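Local structure of regulator of nonsense transcripts 2 (Homo sapiens, 4CEM) at residues E27-N32 against E226-E231; L112-Q115 against F120-S123; L156-I161 against G200-G205. The protein probably acts as a scaffold in nonsense-mediated mRNA decay, this fragment being the first of its three MIF4G domains. All coordinates share one frame; numbering follows the deposited sequence.

Contact 1 of 3, residues E27-N32 against E226-E231; sequences ELRSKN and EIISPE
The R29 guanidinium has I227 CG2 over one face, while I228 CD1 lies obliquely to the group. The methyl is not centred: it stands 3.4 Å above the plane and is displaced toward the rim on the NE side. The distances record that displacement, R29 NE lying 3.4 Å and R29 CZ 3.7 Å from I227 CG2. The contact of I228 is looser, its CD1 being 4.1 Å from R29 NH2. Two torsions carry the flat group across from the helix: CG is anti to the backbone N (chi1 161°), which extends the chain outward, and the bend at chi3 (-86°) turns the planar end so that one face receives the isoleucine methyl. The R29 chain and I227 run antiparallel past one another, while I228 lies roughly perpendicular to the arginine. With no hydrogen bond between the segments, they meet by van der Waals packing of isoleucine methyls on the guanidinium.

The polar end of R29 is held from elsewhere. NE bonds to the carbonyl O of I158 and NH2 forms a salt bridge with D164, with a weak further bond to O of T157, so several partners limit the rotation of the plane beneath I227. The charge sits beside the last carbonyls of helix 143-158, where the helix dipole would probably favour it.

Further along 226-231, S229 takes the N-cap position of helix 230-259, and its OG makes weak bonds to K232 N and to E231 OE1, the latter 3.3 Å long. The geometry is that of an arginine on a long N-terminal helix fastening a helix C-terminus, with the linker ahead of another helix laid over its guanidinium, within the all-helical, HEAT-like packing of a MIF4G domain.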
# COMPACT_ATOMS: atom_id res chain seq x y z
N GLU A 27 -10.11 11.19 -12.03
CA GLU A 27 -9.73 11.62 -13.37
C GLU A 27 -9.09 10.45 -14.12
O GLU A 27 -9.47 10.14 -15.24
CB GLU A 27 -8.76 12.80 -13.24
CG GLU A 27 -8.54 13.62 -14.50
CD GLU A 27 -7.22 14.39 -14.50
OE1 GLU A 27 -6.66 14.65 -13.41
OE2 GLU A 27 -6.73 14.73 -15.60
N LEU A 28 -8.12 9.79 -13.49
CA LEU A 28 -7.45 8.62 -14.05
C LEU A 28 -8.39 7.44 -14.29
O LEU A 28 -8.29 6.79 -15.33
CB LEU A 28 -6.31 8.18 -13.13
CG LEU A 28 -5.01 8.95 -13.32
CD1 LEU A 28 -3.92 8.38 -12.41
CD2 LEU A 28 -4.58 8.93 -14.78
N ARG A 29 -9.27 7.16 -13.34
CA ARG A 29 -10.24 6.07 -13.50
C ARG A 29 -11.13 6.31 -14.71
O ARG A 29 -11.43 5.39 -15.46
CB ARG A 29 -11.08 5.88 -12.21
CG ARG A 29 -12.40 5.11 -12.38
CD ARG A 29 -13.00 4.68 -11.04
NE ARG A 29 -12.42 3.41 -10.62
CZ ARG A 29 -13.04 2.24 -10.59
NH1 ARG A 29 -14.32 2.13 -10.91
NH2 ARG A 29 -12.38 1.16 -10.20
N SER A 30 -11.55 7.56 -14.91
CA SER A 30 -12.42 7.89 -16.03
C SER A 30 -11.74 7.58 -17.36
O SER A 30 -12.30 6.87 -18.20
CB SER A 30 -12.82 9.36 -15.97
OG SER A 30 -13.80 9.65 -16.94
N LYS A 31 -10.52 8.09 -17.54
CA LYS A 31 -9.74 7.85 -18.76
C LYS A 31 -9.44 6.38 -19.01
O LYS A 31 -9.54 5.91 -20.14
CB LYS A 31 -8.40 8.61 -18.74
CG LYS A 31 -8.38 9.84 -19.63
CD LYS A 31 -6.97 10.26 -20.01
CE LYS A 31 -6.91 10.84 -21.42
NZ LYS A 31 -5.52 11.17 -21.83
N ASN A 32 -9.06 5.67 -17.95
CA ASN A 32 -8.67 4.28 -18.09
C ASN A 32 -9.84 3.37 -18.44
O ASN A 32 -9.73 2.54 -19.35
CB ASN A 32 -7.97 3.80 -16.83
CG ASN A 32 -6.57 4.35 -16.71
OD1 ASN A 32 -5.92 4.64 -17.71
ND2 ASN A 32 -6.09 4.50 -15.48
N GLU A 226 -16.67 7.14 -3.63
CA GLU A 226 -17.51 6.93 -4.82
C GLU A 226 -16.92 5.97 -5.85
O GLU A 226 -17.43 5.87 -6.96
CB GLU A 226 -17.74 8.26 -5.53
CG GLU A 226 -18.25 9.39 -4.65
CD GLU A 226 -18.58 10.62 -5.45
OE1 GLU A 226 -17.78 10.97 -6.36
OE2 GLU A 226 -19.65 11.23 -5.18
N ILE A 227 -15.84 5.27 -5.50
CA ILE A 227 -15.12 4.49 -6.49
C ILE A 227 -15.49 3.02 -6.35
O ILE A 227 -16.10 2.45 -7.25
CB ILE A 227 -13.60 4.72 -6.38
CG1 ILE A 227 -13.28 6.15 -6.80
CG2 ILE A 227 -12.85 3.71 -7.23
CD1 ILE A 227 -11.85 6.58 -6.57
N ILE A 228 -15.14 2.42 -5.21
CA ILE A 228 -15.54 1.05 -4.90
C ILE A 228 -16.79 1.08 -4.03
O ILE A 228 -16.81 1.73 -2.98
CB ILE A 228 -14.41 0.29 -4.16
CG1 ILE A 228 -13.10 0.36 -4.95
CG2 ILE A 228 -14.82 -1.16 -3.92
CD1 ILE A 228 -13.22 -0.08 -6.40
N SER A 229 -17.82 0.36 -4.47
CA SER A 229 -19.10 0.31 -3.77
C SER A 229 -18.95 -0.25 -2.36
O SER A 229 -18.07 -1.07 -2.10
CB SER A 229 -20.08 -0.57 -4.52
OG SER A 229 -19.80 -1.94 -4.26
N PRO A 230 -19.83 0.17 -1.43
CA PRO A 230 -19.75 -0.30 -0.04
C PRO A 230 -19.77 -1.83 0.13
O PRO A 230 -19.17 -2.34 1.07
CB PRO A 230 -20.97 0.34 0.63
CG PRO A 230 -21.29 1.53 -0.21
CD PRO A 230 -20.89 1.18 -1.62
N GLU A 231 -20.46 -2.54 -0.77
CA GLU A 231 -20.52 -4.02 -0.72
C GLU A 231 -19.14 -4.63 -1.00
O GLU A 231 -18.70 -5.55 -0.31
CB GLU A 231 -21.51 -4.59 -1.74
CG GLU A 231 -22.98 -4.27 -1.48
CD GLU A 231 -23.38 -2.84 -1.83
OE1 GLU A 231 -22.69 -2.20 -2.67
OE2 GLU A 231 -24.39 -2.35 -1.27

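Contact 2 of 3, residues L112-Q115 against F120-S123; sequences LFHQ and FAPS
Aromatic packing dominates where F113 meets F120. The planes differ by 14° and the centroids are 4.9 Å apart, but the offset is large and little of one ring covers the other. What sits over the centre of the F120 ring is instead the methylene of F113, a CH-pi contact with F113 CB 3.4 Å from the F120 centroid and only 6° off the ring normal. F120 places its ring there by setting CG anti to the backbone N (chi1 -173°). With F113 CB over the ring centre, the F113 ring itself is displaced toward the CE1 side of F120, F113 CG coming to 3.6 Å from F120 CE1. The CG-CD1 side of the F113 ring stays near F120 CD1 and CE1, while its far end extends beyond. F77 adds an edge-to-face neighbour to F113, and A89 and V90 of helix 86-95 touch F113 and F120 respectively.

Backbone and apolar packing complete the interface. The amide N of H114 approaches the F120 ring obliquely, 3.7 Å from F120 CD2. At the H114 imidazole, the methyl of A121 comes in obliquely, with its CB 4.0 Å from H114 ND1.

Polar bonding is directed outward: no hydrogen bond joins the segments, and H114 NE2 instead bonds to the carbonyl O of N32 on helix 6-33. A carbonyl can only accept, so NE2 is the donor. The chemistry therefore implies a tight helical hairpin, helix 103-116 turning into helix 120-137, closed by buried aromatic carbon while its histidine spends its NE2 hydrogen on a different helix.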
# COMPACT_ATOMS: atom_id res chain seq x y z
N LEU A 112 -0.66 5.32 -19.40
CA LEU A 112 -0.34 5.61 -20.80
C LEU A 112 -0.25 4.29 -21.60
O LEU A 112 -0.72 4.22 -22.73
CB LEU A 112 0.95 6.41 -20.92
CG LEU A 112 1.00 7.81 -20.30
CD1 LEU A 112 2.41 8.37 -20.43
CD2 LEU A 112 0.00 8.75 -20.96
N PHE A 113 0.35 3.27 -21.00
CA PHE A 113 0.40 1.93 -21.62
C PHE A 113 -1.01 1.40 -21.84
O PHE A 113 -1.38 1.05 -22.95
CB PHE A 113 1.16 0.94 -20.73
CG PHE A 113 2.63 0.83 -21.04
CD1 PHE A 113 3.07 0.09 -22.13
CD2 PHE A 113 3.58 1.47 -20.25
CE1 PHE A 113 4.41 -0.02 -22.43
CE2 PHE A 113 4.93 1.36 -20.54
CZ PHE A 113 5.35 0.62 -21.63
N HIS A 114 -1.78 1.37 -20.76
CA HIS A 114 -3.14 0.86 -20.80
C HIS A 114 -3.97 1.56 -21.82
O HIS A 114 -4.72 0.91 -22.54
CB HIS A 114 -3.79 0.99 -19.44
CG HIS A 114 -5.26 0.63 -19.43
ND1 HIS A 114 -5.70 -0.61 -19.70
CD2 HIS A 114 -6.39 1.40 -19.16
CE1 HIS A 114 -7.04 -0.63 -19.61
NE2 HIS A 114 -7.46 0.60 -19.29
N GLN A 115 -3.84 2.88 -21.91
CA GLN A 115 -4.66 3.67 -22.83
C GLN A 115 -4.24 3.50 -24.30
O GLN A 115 -5.03 3.77 -25.20
CB GLN A 115 -4.65 5.16 -22.45
CG GLN A 115 -5.46 5.48 -21.20
CD GLN A 115 -5.10 6.82 -20.57
OE1 GLN A 115 -4.91 7.82 -21.27
NE2 GLN A 115 -5.00 6.86 -19.25
N PHE A 120 -1.90 -4.65 -22.43
CA PHE A 120 -1.18 -4.25 -21.22
C PHE A 120 -1.80 -4.80 -19.94
O PHE A 120 -1.13 -5.48 -19.17
CB PHE A 120 -1.07 -2.73 -21.13
CG PHE A 120 -0.19 -2.27 -19.99
CD1 PHE A 120 1.18 -2.49 -20.03
CD2 PHE A 120 -0.74 -1.63 -18.89
CE1 PHE A 120 2.00 -2.07 -18.99
CE2 PHE A 120 0.08 -1.22 -17.85
CZ PHE A 120 1.44 -1.44 -17.90
N ALA A 121 -3.08 -4.50 -19.72
CA ALA A 121 -3.73 -4.83 -18.43
C ALA A 121 -3.70 -6.32 -18.13
O ALA A 121 -3.30 -6.71 -17.02
CB ALA A 121 -5.16 -4.30 -18.39
N PRO A 122 -4.09 -7.18 -19.10
CA PRO A 122 -4.03 -8.64 -18.90
C PRO A 122 -2.62 -9.16 -18.58
O PRO A 122 -2.45 -9.97 -17.67
CB PRO A 122 -4.50 -9.19 -20.24
CG PRO A 122 -5.33 -8.10 -20.84
CD PRO A 122 -4.65 -6.83 -20.42
N SER A 123 -1.61 -8.66 -19.30
CA SER A 123 -0.21 -8.99 -18.99
C SER A 123 0.21 -8.52 -17.60
O SER A 123 0.81 -9.29 -16.84
CB SER A 123 0.72 -8.37 -20.02
OG SER A 123 0.18 -8.52 -21.32

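Contact 3 of 3, residues L156-I161 against G200-G205; sequences LTIVGI and GDDIAG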
# COMPACT_ATOMS: atom_id res chain seq x y z
N LEU A 156 -3.67 0.63 -8.99
CA LEU A 156 -3.97 0.12 -10.32
C LEU A 156 -5.43 -0.34 -10.43
O LEU A 156 -6.03 -0.27 -11.51
CB LEU A 156 -3.03 -1.03 -10.69
CG LEU A 156 -1.60 -0.65 -11.04
CD1 LEU A 156 -0.73 -1.89 -11.09
CD2 LEU A 156 -1.56 0.10 -12.35
N THR A 157 -6.00 -0.81 -9.33
CA THR A 157 -7.40 -1.15 -9.30
C THR A 157 -8.24 0.14 -9.22
O THR A 157 -9.10 0.38 -10.05
CB THR A 157 -7.73 -2.11 -8.14
OG1 THR A 157 -6.77 -3.18 -8.12
CG2 THR A 157 -9.13 -2.69 -8.30
N ILE A 158 -7.95 0.99 -8.24
CA ILE A 158 -8.72 2.22 -8.04
C ILE A 158 -8.79 3.05 -9.31
O ILE A 158 -9.82 3.61 -9.66
CB ILE A 158 -8.12 3.12 -6.95
CG1 ILE A 158 -8.18 2.44 -5.59
CG2 ILE A 158 -8.88 4.44 -6.89
CD1 ILE A 158 -7.36 3.14 -4.54
N VAL A 159 -7.66 3.08 -10.00
CA VAL A 159 -7.49 3.87 -11.22
C VAL A 159 -8.07 3.17 -12.46
O VAL A 159 -8.01 3.70 -13.56
CB VAL A 159 -5.99 4.23 -11.35
CG1 VAL A 159 -5.44 4.01 -12.75
CG2 VAL A 159 -5.74 5.63 -10.80
N GLY A 160 -8.64 1.98 -12.28
CA GLY A 160 -9.39 1.31 -13.35
C GLY A 160 -8.58 0.60 -14.43
O GLY A 160 -9.14 0.18 -15.44
N ILE A 161 -7.27 0.46 -14.23
CA ILE A 161 -6.44 -0.34 -15.13
C ILE A 161 -6.82 -1.81 -14.98
O ILE A 161 -7.00 -2.51 -15.97
CB ILE A 161 -4.94 -0.12 -14.85
CG1 ILE A 161 -4.54 1.30 -15.29
CG2 ILE A 161 -4.09 -1.15 -15.59
CD1 ILE A 161 -3.19 1.76 -14.79
N GLY A 200 -6.99 2.72 1.90
CA GLY A 200 -8.10 2.27 2.74
C GLY A 200 -9.39 3.05 2.57
O GLY A 200 -10.48 2.51 2.79
N ASP A 201 -9.28 4.31 2.19
CA ASP A 201 -10.47 5.12 1.96
C ASP A 201 -11.33 4.47 0.88
O ASP A 201 -12.49 4.15 1.11
CB ASP A 201 -10.14 6.60 1.64
CG ASP A 201 -8.93 6.78 0.69
OD1 ASP A 201 -8.49 5.80 0.02
OD2 ASP A 201 -8.42 7.92 0.62
N ASP A 202 -10.73 4.23 -0.28
CA ASP A 202 -11.47 3.72 -1.43
C ASP A 202 -11.63 2.20 -1.45
O ASP A 202 -12.67 1.71 -1.88
CB ASP A 202 -10.81 4.20 -2.72
CG ASP A 202 -11.13 5.64 -3.04
OD1 ASP A 202 -12.31 6.01 -2.97
OD2 ASP A 202 -10.20 6.41 -3.38
N ILE A 203 -10.63 1.45 -1.00
CA ILE A 203 -10.72 -0.00 -1.06
C ILE A 203 -11.45 -0.62 0.15
O ILE A 203 -12.24 -1.54 -0.03
CB ILE A 203 -9.34 -0.66 -1.28
CG1 ILE A 203 -8.90 -0.44 -2.73
CG2 ILE A 203 -9.38 -2.15 -0.98
CD1 ILE A 203 -7.41 -0.50 -2.91
N ALA A 204 -11.18 -0.11 1.35
CA ALA A 204 -11.80 -0.66 2.57
C ALA A 204 -12.96 0.17 3.11
O ALA A 204 -13.59 -0.21 4.10
CB ALA A 204 -10.75 -0.84 3.65
N GLY A 205 -13.24 1.32 2.48
CA GLY A 205 -14.23 2.26 3.01
C GLY A 205 -13.79 2.95 4.30
O GLY A 205 -14.63 3.44 5.05
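I158 lays the outer end of its side chain against I203 and the CB of D202, joining the C-terminal ends of helix 143-158 and helix 189-204 in the HEAT-like helical stack of the MIF4G domain. Its CD1 serves both partners: I158 CD1 is 4.0 Å from I203 CD1 and also 4.0 Å from D202 CB. CG1 of I158 takes part too, 4.1 Å from I203 CG1. An extended outer chain, with CD1 anti to CA (chi2 168°), carries this methyl to the neighbouring helix. I158 meets D202 at about a right angle and I203 at a slant, and its one methyl touches an aliphatic tip and the methylene of an acid in directions roughly perpendicular to each other. No hydrogen bond spans the segments; 146 Å² of surface is buried by carbon contact.

Just beyond I158, helix 143-158 ends in a Schellman motif. G160 has positive phi, and two bonds run back into the last turn: G160 N to T157 O at 2.8 Å and a weak one from I161 N to L156 O at 3.1 Å. The second helix also stops at a glycine of positive phi, G205.

The carboxylate of D202 reaches beyond the contact to a salt bridge from OD2 to R25 of helix 6-33, and D201 bridges to R21 and R25, pairings that would probably keep both acids ionised. The weakly bonded end of helix 189-204 is kinked where the amides of residues 201 and 202 lack a bond to the preceding turn. The D201 carboxylate takes up one of these amides, that of the next residue: D202 N donates to D201 OD1 over 2.8 Å at a bent 139°, arriving on the anti side, 27° out of the carboxylate plane.

From the N terminus, helix 6-33 supplies the first half of contact 1, which closes only after 193 intervening residues, when the chain returns at 226-231. Both other contacts fall within that long excursion. Contact 2 closes the tight turn between helices 103-116 and 120-137, spanning four residues; contact 3 then begins and closes a loop of 38 residues between helices 143-158 and 189-204. These two stand in series and do not cross. Contacts 1 and 3 have centres about 7 Å apart, whereas the centre of contact 2 lies about 17 Å from the centre of each. Segment 27-32 touches both inner contacts, so helix 6-33 ties the end of helix 103-116 to the C-terminal end of helix 143-158.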